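Aspartate aminotransferase (Rhodobacter sphaeroides, PDB 3NRA) probably catalyses the pyridoxal-phosphate-dependent transfer of the amino group from L-aspartate to 2-oxoglutarate, giving oxaloacetate and L-glutamate. Local coordinates at residues 163-168 and 194-199; 131-136 and 148-153; 199-204 and 230-235. All blocks are in the same frame, centred on the assembly; numbering follows the deposited sequence.

Contact 1. Residues 163-168 and 194-199; sequences TRAGLD and VVYSAE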
ATOM      1  N   THR B 163     -29.506   6.732  21.709  1.00 23.23           N
ATOM      2  CA  THR B 163     -28.712   7.897  22.165  1.00 23.24           C
ATOM      3  C   THR B 163     -27.250   7.522  22.449  1.00 22.67           C
ATOM      4  O   THR B 163     -26.449   8.368  22.807  1.00 23.44           O
ATOM      5  CB  THR B 163     -29.307   8.540  23.434  1.00 23.39           C
ATOM      6  OG1 THR B 163     -29.203   7.624  24.529  1.00 23.08           O
ATOM      7  CG2 THR B 163     -30.770   8.949  23.217  1.00 23.57           C
ATOM      8  N   ARG B 164     -26.917   6.257  22.324  1.00 22.52           N
ATOM      9  CA  ARG B 164     -25.533   5.851  22.405  1.00 21.99           C
ATOM     10  C   ARG B 164     -25.299   4.626  21.576  1.00 20.48           C
ATOM     11  O   ARG B 164     -26.264   3.933  21.169  1.00 20.59           O
ATOM     12  CB  ARG B 164     -25.132   5.623  23.861  1.00 23.04           C
ATOM     13  CG  ARG B 164     -25.880   4.513  24.582  1.00 26.83           C
ATOM     14  CD  ARG B 164     -25.516   4.508  26.074  1.00 32.84           C
ATOM     15  NE  ARG B 164     -26.346   3.557  26.832  1.00 39.92           N
ATOM     16  CZ  ARG B 164     -26.436   3.507  28.173  1.00 44.71           C
ATOM     17  NH1 ARG B 164     -25.740   4.362  28.948  1.00 46.83           N
ATOM     18  NH2 ARG B 164     -27.244   2.602  28.754  1.00 45.29           N
ATOM     19  N   ALA B 165     -24.027   4.372  21.277  1.00 18.42           N
ATOM     20  CA  ALA B 165     -23.634   3.220  20.487  1.00 17.27           C
ATOM     21  C   ALA B 165     -23.830   1.933  21.278  1.00 17.40           C
ATOM     22  O   ALA B 165     -24.242   0.939  20.725  1.00 18.21           O
ATOM     23  CB  ALA B 165     -22.213   3.345  20.056  1.00 16.32           C
ATOM     24  N   GLY B 166     -23.507   1.971  22.565  1.00 16.90           N
ATOM     25  CA  GLY B 166     -23.696   0.838  23.464  1.00 17.25           C
ATOM     26  C   GLY B 166     -22.406   0.148  23.884  1.00 16.57           C
ATOM     27  O   GLY B 166     -22.442  -1.018  24.282  1.00 16.27           O
ATOM     28  N   LEU B 167     -21.270   0.849  23.797  1.00 15.86           N
ATOM     29  CA  LEU B 167     -19.981   0.264  24.191  1.00 16.28           C
ATOM     30  C   LEU B 167     -19.990  -0.090  25.675  1.00 15.88           C
ATOM     31  O   LEU B 167     -20.463   0.695  26.506  1.00 16.36           O
ATOM     32  CB  LEU B 167     -18.811   1.226  23.905  1.00 16.47           C
ATOM     33  CG  LEU B 167     -17.384   0.620  24.016  1.00 17.27           C
ATOM     34  CD1 LEU B 167     -17.137  -0.464  22.962  1.00 16.22           C
ATOM     35  CD2 LEU B 167     -16.322   1.701  23.894  1.00 16.54           C
ATOM     36  N   ASP B 168     -19.476  -1.286  25.985  1.00 15.01           N
ATOM     37  CA  ASP B 168     -19.235  -1.722  27.352  1.00 14.72           C
ATOM     38  C   ASP B 168     -17.971  -1.041  27.902  1.00 15.02           C
ATOM     39  O   ASP B 168     -16.862  -1.578  27.779  1.00 14.09           O
ATOM     40  CB  ASP B 168     -19.096  -3.250  27.387  1.00 14.49           C
ATOM     41  CG  ASP B 168     -18.721  -3.780  28.753  1.00 16.28           C
ATOM     42  OD1 ASP B 168     -18.789  -3.021  29.760  1.00 15.66           O
ATOM     43  OD2 ASP B 168     -18.286  -4.945  28.824  1.00 17.93           O
ATOM     44  N   VAL B 194     -23.693   2.981  13.894  1.00 13.59           N
ATOM     45  CA  VAL B 194     -23.946   3.754  15.101  1.00 13.74           C
ATOM     46  C   VAL B 194     -22.745   4.669  15.426  1.00 13.49           C
ATOM     47  O   VAL B 194     -21.593   4.340  15.151  1.00 13.65           O
ATOM     48  CB  VAL B 194     -24.284   2.845  16.318  1.00 13.49           C
ATOM     49  CG1 VAL B 194     -25.532   2.030  16.044  1.00 12.05           C
ATOM     50  CG2 VAL B 194     -23.108   1.964  16.675  1.00 13.75           C
ATOM     51  N   VAL B 195     -23.042   5.804  16.026  1.00 13.86           N
ATOM     52  CA  VAL B 195     -22.042   6.838  16.329  1.00 13.78           C
ATOM     53  C   VAL B 195     -21.929   6.901  17.831  1.00 13.41           C
ATOM     54  O   VAL B 195     -22.932   6.818  18.521  1.00 14.02           O
ATOM     55  CB  VAL B 195     -22.507   8.217  15.768  1.00 13.85           C
ATOM     56  CG1 VAL B 195     -21.723   9.358  16.392  1.00 13.13           C
ATOM     57  CG2 VAL B 195     -22.387   8.226  14.208  1.00 15.18           C
ATOM     58  N   TYR B 196     -20.724   7.035  18.346  1.00 13.23           N
ATOM     59  CA  TYR B 196     -20.530   7.035  19.810  1.00 14.14           C
ATOM     60  C   TYR B 196     -21.018   8.371  20.371  1.00 14.76           C
ATOM     61  O   TYR B 196     -20.818   9.392  19.770  1.00 14.07           O
ATOM     62  CB  TYR B 196     -19.068   6.791  20.167  1.00 13.91           C
ATOM     63  CG  TYR B 196     -18.615   5.348  19.943  1.00 13.14           C
ATOM     64  CD1 TYR B 196     -18.478   4.824  18.662  1.00 14.55           C
ATOM     65  CD2 TYR B 196     -18.352   4.518  21.003  1.00 17.88           C
ATOM     66  CE1 TYR B 196     -18.087   3.515  18.454  1.00 16.04           C
ATOM     67  CE2 TYR B 196     -17.962   3.192  20.800  1.00 18.42           C
ATOM     68  CZ  TYR B 196     -17.831   2.707  19.529  1.00 16.43           C
ATOM     69  OH  TYR B 196     -17.426   1.405  19.334  1.00 16.50           O
ATOM     70  N   SER B 197     -21.727   8.331  21.492  1.00 15.64           N
ATOM     71  CA  SER B 197     -22.233   9.559  22.143  1.00 16.57           C
ATOM     72  C   SER B 197     -21.086  10.405  22.701  1.00 16.67           C
ATOM     73  O   SER B 197     -19.969   9.908  22.874  1.00 15.23           O
ATOM     74  CB  SER B 197     -23.172   9.195  23.300  1.00 16.68           C
ATOM     75  OG  SER B 197     -22.421   8.648  24.382  1.00 16.82           O
ATOM     76  N   ALA B 198     -21.384  11.673  22.982  1.00 16.89           N
ATOM     77  CA  ALA B 198     -20.467  12.582  23.693  1.00 18.52           C
ATOM     78  C   ALA B 198     -19.921  11.965  24.987  1.00 19.30           C
ATOM     79  O   ALA B 198     -18.747  12.042  25.255  1.00 19.99           O
ATOM     80  CB  ALA B 198     -21.190  13.932  24.014  1.00 18.12           C
ATOM     81  N   GLU B 199     -20.786  11.289  25.724  1.00 20.42           N
ATOM     82  CA  GLU B 199     -20.424  10.674  26.988  1.00 22.45           C
ATOM     83  C   GLU B 199     -19.515   9.451  26.765  1.00 20.71           C
ATOM     84  O   GLU B 199     -18.511   9.301  27.445  1.00 21.57           O
ATOM     85  CB  GLU B 199     -21.714  10.274  27.766  1.00 24.09           C
ATOM     86  CG  GLU B 199     -21.641  10.438  29.271  1.00 32.12           C
ATOM     87  CD  GLU B 199     -20.844   9.326  29.993  1.00 39.64           C
ATOM     88  OE1 GLU B 199     -20.795   8.178  29.485  1.00 45.16           O
ATOM     89  OE2 GLU B 199     -20.288   9.607  31.096  1.00 45.12           O
TER
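T163 meets the other segment through its backbone: T163 O lies 3.4 Å from S197 CB, while its hydroxyl turns to D161. R164 adds only the root of its long side chain. R164 CB sits 4.1 Å from S197 OG, and beyond it the chain runs extended away from 194-199, as suits an arginine at the surface. A165 is the centre of the contact. A165 CB stands over one face of the Y196 ring, 4.1 Å from the centroid and 8° off the normal, a CH-pi contact, and V194 CG2 lies 3.8 Å from A165 CB. A small methyl suits this place, wedged between the ring face and V194. The two segments belong to the large domain of a fold type I aminotransferase: 163-168 leads from the edge strand 149-154 into helix 169-177, whereas the end of 194-199 opens helix 198-211. S197 is the N-cap of that helix and forms a capping box with E200: S197 OG caps the backbone N of E200, whose carboxylate accepts S197 N in return. The same carboxylate gathers the backbone N-H groups of A165, G166 and L167, tying the loop to the helix start. At G166 the chain takes a phi of 108°, where a CB would press on the carbonyl O of A165. L167 then turns back to the tyrosine, L167 CB 3.8 Å from Y196 CE2 and its CD2 equally near, meeting the ring obliquely. On Y196, CG lies anti to the carbonyl carbon (chi1 -73°), which sets the ring with one face under the A165 methyl and its CE2 side against L167. With an alanine in place of Y196, the methyl of A165 would probably lose the aromatic face it rests on, and a gap would open beside L167.

Contact 2. Residues 131-136 and 148-153; sequences IVQPDY and GEMVPV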
ATOM      1  N   ILE B 131     -10.202  -4.333  21.227  1.00 12.94           N
ATOM      2  CA  ILE B 131     -10.886  -4.300  19.915  1.00 13.67           C
ATOM      3  C   ILE B 131     -12.365  -4.471  20.186  1.00 13.81           C
ATOM      4  O   ILE B 131     -12.756  -5.313  21.013  1.00 14.34           O
ATOM      5  CB  ILE B 131     -10.389  -5.446  18.992  1.00 14.35           C
ATOM      6  CG1 ILE B 131      -8.893  -5.250  18.644  1.00 15.23           C
ATOM      7  CG2 ILE B 131     -11.271  -5.596  17.708  1.00 12.85           C
ATOM      8  CD1 ILE B 131      -8.609  -4.025  17.853  1.00 17.30           C
ATOM      9  N   VAL B 132     -13.181  -3.645  19.535  1.00 13.26           N
ATOM     10  CA  VAL B 132     -14.629  -3.709  19.680  1.00 13.09           C
ATOM     11  C   VAL B 132     -15.206  -4.871  18.843  1.00 13.41           C
ATOM     12  O   VAL B 132     -14.695  -5.183  17.779  1.00 13.24           O
ATOM     13  CB  VAL B 132     -15.284  -2.379  19.222  1.00 13.34           C
ATOM     14  CG1 VAL B 132     -16.847  -2.437  19.373  1.00 11.58           C
ATOM     15  CG2 VAL B 132     -14.695  -1.183  20.016  1.00 13.29           C
ATOM     16  N   GLN B 133     -16.247  -5.509  19.365  1.00 13.30           N
ATOM     17  CA  GLN B 133     -17.011  -6.530  18.655  1.00 13.44           C
ATOM     18  C   GLN B 133     -18.499  -6.138  18.669  1.00 13.33           C
ATOM     19  O   GLN B 133     -19.066  -5.935  19.729  1.00 13.95           O
ATOM     20  CB  GLN B 133     -16.830  -7.893  19.349  1.00 13.54           C
ATOM     21  CG  GLN B 133     -15.405  -8.394  19.352  1.00 13.95           C
ATOM     22  CD  GLN B 133     -15.292  -9.804  19.848  1.00 14.55           C
ATOM     23  OE1 GLN B 133     -15.911 -10.170  20.830  1.00 15.90           O
ATOM     24  NE2 GLN B 133     -14.483 -10.606  19.174  1.00 16.34           N
ATOM     25  N   PRO B 134     -19.118  -5.964  17.498  1.00 14.00           N
ATOM     26  CA  PRO B 134     -18.593  -6.009  16.152  1.00 13.60           C
ATOM     27  C   PRO B 134     -17.818  -4.761  15.771  1.00 13.58           C
ATOM     28  O   PRO B 134     -18.114  -3.653  16.275  1.00 13.51           O
ATOM     29  CB  PRO B 134     -19.848  -6.125  15.317  1.00 13.45           C
ATOM     30  CG  PRO B 134     -20.855  -5.377  16.112  1.00 14.61           C
ATOM     31  CD  PRO B 134     -20.580  -5.777  17.485  1.00 14.03           C
ATOM     32  N   ASP B 135     -16.824  -4.925  14.882  1.00 13.51           N
ATOM     33  CA  ASP B 135     -16.150  -3.794  14.288  1.00 13.08           C
ATOM     34  C   ASP B 135     -15.467  -4.215  12.951  1.00 13.92           C
ATOM     35  O   ASP B 135     -15.642  -5.338  12.453  1.00 13.80           O
ATOM     36  CB  ASP B 135     -15.127  -3.204  15.294  1.00 13.93           C
ATOM     37  CG  ASP B 135     -14.931  -1.680  15.145  1.00 12.94           C
ATOM     38  OD1 ASP B 135     -14.979  -1.183  14.007  1.00 15.49           O
ATOM     39  OD2 ASP B 135     -14.653  -0.995  16.162  1.00 11.80           O
ATOM     40  N   TYR B 136     -14.740  -3.288  12.370  1.00 13.97           N
ATOM     41  CA  TYR B 136     -14.228  -3.403  11.018  1.00 14.26           C
ATOM     42  C   TYR B 136     -13.422  -4.701  10.831  1.00 14.40           C
ATOM     43  O   TYR B 136     -12.677  -5.121  11.735  1.00 14.00           O
ATOM     44  CB  TYR B 136     -13.355  -2.167  10.744  1.00 13.63           C
ATOM     45  CG  TYR B 136     -12.762  -2.079   9.383  1.00 14.29           C
ATOM     46  CD1 TYR B 136     -13.561  -1.810   8.268  1.00 15.33           C
ATOM     47  CD2 TYR B 136     -11.385  -2.140   9.198  1.00 13.97           C
ATOM     48  CE1 TYR B 136     -13.013  -1.682   7.005  1.00 13.17           C
ATOM     49  CE2 TYR B 136     -10.839  -2.016   7.951  1.00 12.58           C
ATOM     50  CZ  TYR B 136     -11.673  -1.768   6.847  1.00 14.15           C
ATOM     51  OH  TYR B 136     -11.140  -1.637   5.589  1.00 16.46           O
ATOM     52  N   GLY B 148      -0.138  -9.528  18.480  1.00 20.23           N
ATOM     53  CA  GLY B 148      -0.789  -8.988  19.664  1.00 19.87           C
ATOM     54  C   GLY B 148      -1.908  -9.898  20.116  1.00 19.75           C
ATOM     55  O   GLY B 148      -2.343 -10.775  19.367  1.00 20.12           O
ATOM     56  N   GLU B 149      -2.383  -9.671  21.335  1.00 19.85           N
ATOM     57  CA  GLU B 149      -3.496 -10.418  21.909  1.00 20.10           C
ATOM     58  C   GLU B 149      -4.724  -9.499  21.959  1.00 19.10           C
ATOM     59  O   GLU B 149      -4.734  -8.504  22.699  1.00 18.66           O
ATOM     60  CB  GLU B 149      -3.129 -10.856  23.307  1.00 20.76           C
ATOM     61  CG  GLU B 149      -4.168 -11.743  24.004  1.00 24.93           C
ATOM     62  CD  GLU B 149      -3.886 -11.924  25.525  1.00 28.53           C
ATOM     63  OE1 GLU B 149      -2.713 -11.747  25.965  1.00 28.08           O
ATOM     64  OE2 GLU B 149      -4.850 -12.205  26.264  1.00 29.93           O
HETATM   65  N   MSE B 150      -5.749  -9.816  21.178  1.00 18.17           N
HETATM   66  CA  MSE B 150      -7.012  -9.060  21.250  1.00 17.49           C
HETATM   67  C   MSE B 150      -7.684  -9.300  22.586  1.00 16.97           C
HETATM   68  O   MSE B 150      -7.832 -10.453  23.014  1.00 16.23           O
HETATM   69  CB  MSE B 150      -7.986  -9.460  20.135  1.00 17.28           C
HETATM   70  CG  MSE B 150      -9.471  -8.996  20.400  1.00 19.05           C
HETATM   71 SE   MSE B 150     -10.565  -9.248  18.838  0.75 19.67          SE
HETATM   72  CE  MSE B 150     -10.882 -11.141  19.119  1.00 22.02           C
ATOM     73  N   VAL B 151      -8.125  -8.207  23.216  1.00 16.41           N
ATOM     74  CA  VAL B 151      -9.053  -8.246  24.348  1.00 16.25           C
ATOM     75  C   VAL B 151     -10.348  -7.606  23.852  1.00 16.19           C
ATOM     76  O   VAL B 151     -10.358  -6.427  23.505  1.00 16.05           O
ATOM     77  CB  VAL B 151      -8.497  -7.473  25.561  1.00 17.98           C
ATOM     78  CG1 VAL B 151      -9.470  -7.592  26.815  1.00 17.08           C
ATOM     79  CG2 VAL B 151      -7.078  -7.977  25.919  1.00 15.55           C
ATOM     80  N   PRO B 152     -11.402  -8.422  23.644  1.00 16.36           N
ATOM     81  CA  PRO B 152     -12.612  -7.875  23.068  1.00 15.62           C
ATOM     82  C   PRO B 152     -13.391  -6.985  24.058  1.00 15.50           C
ATOM     83  O   PRO B 152     -13.304  -7.172  25.249  1.00 15.88           O
ATOM     84  CB  PRO B 152     -13.429  -9.117  22.714  1.00 16.27           C
ATOM     85  CG  PRO B 152     -12.950 -10.164  23.617  1.00 17.86           C
ATOM     86  CD  PRO B 152     -11.493  -9.886  23.836  1.00 16.65           C
ATOM     87  N   VAL B 153     -14.050  -5.973  23.515  1.00 15.42           N
ATOM     88  CA  VAL B 153     -14.943  -5.104  24.233  1.00 14.40           C
ATOM     89  C   VAL B 153     -16.276  -5.169  23.501  1.00 14.53           C
ATOM     90  O   VAL B 153     -16.348  -4.846  22.311  1.00 13.75           O
ATOM     91  CB  VAL B 153     -14.436  -3.670  24.202  1.00 14.05           C
ATOM     92  CG1 VAL B 153     -15.391  -2.729  25.001  1.00 12.94           C
ATOM     93  CG2 VAL B 153     -12.979  -3.592  24.754  1.00 15.78           C
TER
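The amide of Q133 has P152 CB over one of its faces, 3.5 Å from Q133 CD, while the M150 methyl approaches obliquely, its CE 3.6 Å from Q133 NE2. The glutamine chain runs alongside the proline ring. Their strands, 128-133 and 149-154, are the parallel pair of a beta-alpha-beta unit joined through helix 137-145; strand 149-154 is the outermost of the sheet within the chain. Three backbone hydrogen bonds pair them. I131 N donates to V151 O at 3.1 Å. I131 O accepts V153 N at 2.9 Å. Q133 N donates in turn to V153 O at 3.0 Å. P152 thus occupies a place where no N-H is needed for this ladder, so a proline costs the pairing nothing. Selenomethionine M150 lies athwart I131, with its SE 3.8 Å from I131 CB. The bend at chi3 (81°) turns M150 CE from I131, where SE rests, toward Q133 NE2. V132 and V153 point to the face opposite that of I131 and P152, their branched side chains suiting extended backbone. V153 O, already holding Q133 N, also takes a CA-H...O contact from V132 CA at 3.3 Å.

Contact 3. Residues 199-204 and 230-235; sequences EEIGQI and SYTHLR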
ATOM      1  N   GLU B 199     -20.786  11.289  25.724  1.00 20.42           N
ATOM      2  CA  GLU B 199     -20.424  10.674  26.988  1.00 22.45           C
ATOM      3  C   GLU B 199     -19.515   9.451  26.765  1.00 20.71           C
ATOM      4  O   GLU B 199     -18.511   9.301  27.445  1.00 21.57           O
ATOM      5  CB  GLU B 199     -21.714  10.274  27.766  1.00 24.09           C
ATOM      6  CG  GLU B 199     -21.641  10.438  29.271  1.00 32.12           C
ATOM      7  CD  GLU B 199     -20.844   9.326  29.993  1.00 39.64           C
ATOM      8  OE1 GLU B 199     -20.795   8.178  29.485  1.00 45.16           O
ATOM      9  OE2 GLU B 199     -20.288   9.607  31.096  1.00 45.12           O
ATOM     10  N   GLU B 200     -19.842   8.605  25.780  1.00 19.44           N
ATOM     11  CA  GLU B 200     -18.970   7.467  25.435  1.00 17.56           C
ATOM     12  C   GLU B 200     -17.568   7.909  25.045  1.00 16.92           C
ATOM     13  O   GLU B 200     -16.592   7.319  25.477  1.00 16.58           O
ATOM     14  CB  GLU B 200     -19.577   6.599  24.331  1.00 16.94           C
ATOM     15  CG  GLU B 200     -20.762   5.699  24.842  1.00 15.76           C
ATOM     16  CD  GLU B 200     -21.520   5.032  23.735  1.00 15.93           C
ATOM     17  OE1 GLU B 200     -21.812   5.697  22.694  1.00 14.56           O
ATOM     18  OE2 GLU B 200     -21.876   3.850  23.916  1.00 13.31           O
ATOM     19  N   ILE B 201     -17.478   8.959  24.244  1.00 15.58           N
ATOM     20  CA  ILE B 201     -16.191   9.438  23.766  1.00 14.52           C
ATOM     21  C   ILE B 201     -15.409  10.090  24.914  1.00 14.60           C
ATOM     22  O   ILE B 201     -14.183   9.960  24.987  1.00 14.83           O
ATOM     23  CB  ILE B 201     -16.389  10.420  22.583  1.00 14.99           C
ATOM     24  CG1 ILE B 201     -16.920   9.642  21.349  1.00 13.52           C
ATOM     25  CG2 ILE B 201     -15.105  11.217  22.269  1.00 13.35           C
ATOM     26  CD1 ILE B 201     -15.921   8.655  20.703  1.00 11.76           C
ATOM     27  N   GLY B 202     -16.124  10.744  25.822  1.00 14.73           N
ATOM     28  CA  GLY B 202     -15.516  11.340  27.008  1.00 16.51           C
ATOM     29  C   GLY B 202     -14.904  10.296  27.925  1.00 16.58           C
ATOM     30  O   GLY B 202     -13.781  10.457  28.401  1.00 17.60           O
ATOM     31  N   GLN B 203     -15.623   9.200  28.104  1.00 17.20           N
ATOM     32  CA  GLN B 203     -15.148   8.119  28.957  0.60 17.56           C
ATOM     33  C   GLN B 203     -14.024   7.346  28.293  1.00 16.71           C
ATOM     34  O   GLN B 203     -13.103   6.924  28.967  1.00 16.55           O
ATOM     35  CB  GLN B 203     -16.298   7.175  29.376  0.60 17.75           C
ATOM     36  CG  GLN B 203     -15.898   6.068  30.453  0.60 19.10           C
ATOM     37  CD  GLN B 203     -15.540   6.645  31.834  0.60 18.87           C
ATOM     38  OE1 GLN B 203     -15.452   7.861  32.017  0.60 16.97           O
ATOM     39  NE2 GLN B 203     -15.347   5.758  32.809  0.60 20.75           N
ATOM     40  N   ILE B 204     -14.089   7.189  26.967  1.00 15.89           N
ATOM     41  CA  ILE B 204     -12.991   6.553  26.237  1.00 15.08           C
ATOM     42  C   ILE B 204     -11.744   7.401  26.392  1.00 15.26           C
ATOM     43  O   ILE B 204     -10.680   6.881  26.669  1.00 16.70           O
ATOM     44  CB  ILE B 204     -13.299   6.359  24.717  1.00 14.75           C
ATOM     45  CG1 ILE B 204     -14.253   5.157  24.500  1.00 14.54           C
ATOM     46  CG2 ILE B 204     -11.991   6.135  23.923  1.00 11.69           C
ATOM     47  CD1 ILE B 204     -14.891   5.118  23.123  1.00 12.65           C
ATOM     48  N   SER B 230     -25.572  13.649  16.200  1.00 23.33           N
ATOM     49  CA  SER B 230     -24.417  14.260  16.788  1.00 23.35           C
ATOM     50  C   SER B 230     -23.178  13.407  16.457  1.00 21.11           C
ATOM     51  O   SER B 230     -23.295  12.242  16.074  1.00 20.23           O
ATOM     52  CB  SER B 230     -24.598  14.394  18.307  1.00 23.76           C
ATOM     53  OG  SER B 230     -24.136  13.205  18.975  1.00 29.36           O
ATOM     54  N   TYR B 231     -22.008  14.022  16.560  1.00 20.02           N
ATOM     55  CA  TYR B 231     -20.731  13.327  16.426  1.00 18.45           C
ATOM     56  C   TYR B 231     -19.702  14.011  17.291  1.00 18.62           C
ATOM     57  O   TYR B 231     -19.571  15.236  17.254  1.00 18.54           O
ATOM     58  CB  TYR B 231     -20.258  13.311  14.963  1.00 17.73           C
ATOM     59  CG  TYR B 231     -19.076  12.416  14.735  1.00 15.96           C
ATOM     60  CD1 TYR B 231     -17.773  12.858  15.001  1.00 14.91           C
ATOM     61  CD2 TYR B 231     -19.251  11.108  14.351  1.00 16.34           C
ATOM     62  CE1 TYR B 231     -16.682  12.034  14.823  1.00 14.00           C
ATOM     63  CE2 TYR B 231     -18.168  10.264  14.180  1.00 15.75           C
ATOM     64  CZ  TYR B 231     -16.882  10.732  14.424  1.00 16.27           C
ATOM     65  OH  TYR B 231     -15.810   9.889  14.246  1.00 17.26           O
ATOM     66  N   THR B 232     -18.929  13.211  18.031  1.00 18.11           N
ATOM     67  CA  THR B 232     -17.912  13.723  18.935  1.00 17.42           C
ATOM     68  C   THR B 232     -16.535  13.135  18.560  1.00 16.78           C
ATOM     69  O   THR B 232     -16.372  11.903  18.451  1.00 16.96           O
ATOM     70  CB  THR B 232     -18.255  13.358  20.375  1.00 17.92           C
ATOM     71  OG1 THR B 232     -19.628  13.648  20.610  1.00 18.15           O
ATOM     72  CG2 THR B 232     -17.398  14.134  21.366  1.00 17.10           C
ATOM     73  N   HIS B 233     -15.551  14.019  18.391  1.00 16.29           N
ATOM     74  CA  HIS B 233     -14.212  13.633  17.983  1.00 15.37           C
ATOM     75  C   HIS B 233     -13.340  13.398  19.197  1.00 15.26           C
ATOM     76  O   HIS B 233     -12.999  14.336  19.912  1.00 15.87           O
ATOM     77  CB  HIS B 233     -13.600  14.728  17.118  1.00 15.90           C
ATOM     78  CG  HIS B 233     -14.339  14.976  15.852  1.00 14.19           C
ATOM     79  ND1 HIS B 233     -14.016  14.343  14.670  1.00 14.84           N
ATOM     80  CD2 HIS B 233     -15.361  15.820  15.563  1.00 16.78           C
ATOM     81  CE1 HIS B 233     -14.837  14.749  13.715  1.00 17.28           C
ATOM     82  NE2 HIS B 233     -15.658  15.655  14.225  1.00 14.60           N
ATOM     83  N   LEU B 234     -12.938  12.142  19.395  1.00 15.06           N
ATOM     84  CA  LEU B 234     -12.057  11.757  20.528  0.50 14.95           C
ATOM     85  C   LEU B 234     -10.855  12.673  20.666  1.00 14.99           C
ATOM     86  O   LEU B 234     -10.496  13.049  21.762  1.00 15.45           O
ATOM     87  CB  LEU B 234     -11.570  10.305  20.368  0.50 14.20           C
ATOM     88  CG  LEU B 234     -10.798   9.741  21.575  0.50 14.09           C
ATOM     89  CD1 LEU B 234     -11.697   9.714  22.790  0.50 13.18           C
ATOM     90  CD2 LEU B 234     -10.244   8.337  21.278  0.50 11.35           C
ATOM     91  N   ARG B 235     -10.245  13.039  19.535  1.00 14.42           N
ATOM     92  CA  ARG B 235      -8.985  13.833  19.534  1.00 14.98           C
ATOM     93  C   ARG B 235      -9.115  15.251  20.065  1.00 15.65           C
ATOM     94  O   ARG B 235      -8.110  15.881  20.344  1.00 16.77           O
ATOM     95  CB  ARG B 235      -8.378  13.888  18.108  1.00 14.13           C
ATOM     96  CG  ARG B 235      -9.072  14.851  17.140  1.00 12.03           C
ATOM     97  CD  ARG B 235      -8.494  14.682  15.712  1.00 13.29           C
ATOM     98  NE  ARG B 235      -7.059  14.931  15.732  1.00 11.84           N
ATOM     99  CZ  ARG B 235      -6.478  16.119  15.615  1.00 15.44           C
ATOM    100  NH1 ARG B 235      -7.183  17.219  15.306  1.00 14.93           N
ATOM    101  NH2 ARG B 235      -5.149  16.209  15.775  1.00 16.16           N
TER
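I201 turns its side chain onto T232 and L234, and its branching decides which part meets which. With chi1 at -69°, I201 CG1 stands beside the helix backbone N and passes T232 O at 3.7 Å, whereas I201 CG2 points to the opposite side from that N and lodges 3.6 Å from L234 CA. The I201 and T232 side chains run past each other head to tail, bringing the two CG2 methyls to 3.8 Å. Threonine suits this spot: chi1 of -46° puts its methyl on the isoleucine, and OG1 lies apart from it. Helix 198-211 is one of the helices covering the central sheet of the large domain; I201 and I204 also touch F185 and F183 of strand 182-186, while 230-235 belongs to the loop crossing from strand 214-218 to strand 245-249. One turn further on, I204 lies across the end of L234, with I204 CG2 3.8 Å from L234 CD1 in one of the two conformers L234 adopts. In that conformer CG lies trans to the backbone N (chi1 -172°), which appears to carry both methyls toward the helix; this leucine end of the contact is less certain. H233 points the other way, its ND1 bonded to Q219 NE2.

Overall arrangement
Contacts 1 and 3 are neighbours, with centres about 8 Å apart, and both use helix 198-211, the first its start and the second its next turns. A198 CA also packs on T232 OG1 at 3.4 Å. Contact 2 lies about 16 Å from contact 1, centre to centre, yet they touch. L167 CD1 is 3.5 Å from V153 CG1, and with the bonds of E200 to its backbone, loop 163-168 bridges sheet edge and helix. Separately, Y196 OH is 3.8 Å from V132 CG2. Contacts 2 and 3, about 19 Å apart between centres, do not meet, their nearest atoms about 7 Å apart. All three build the large domain, whose K253 carries pyridoxal phosphate as a Schiff base.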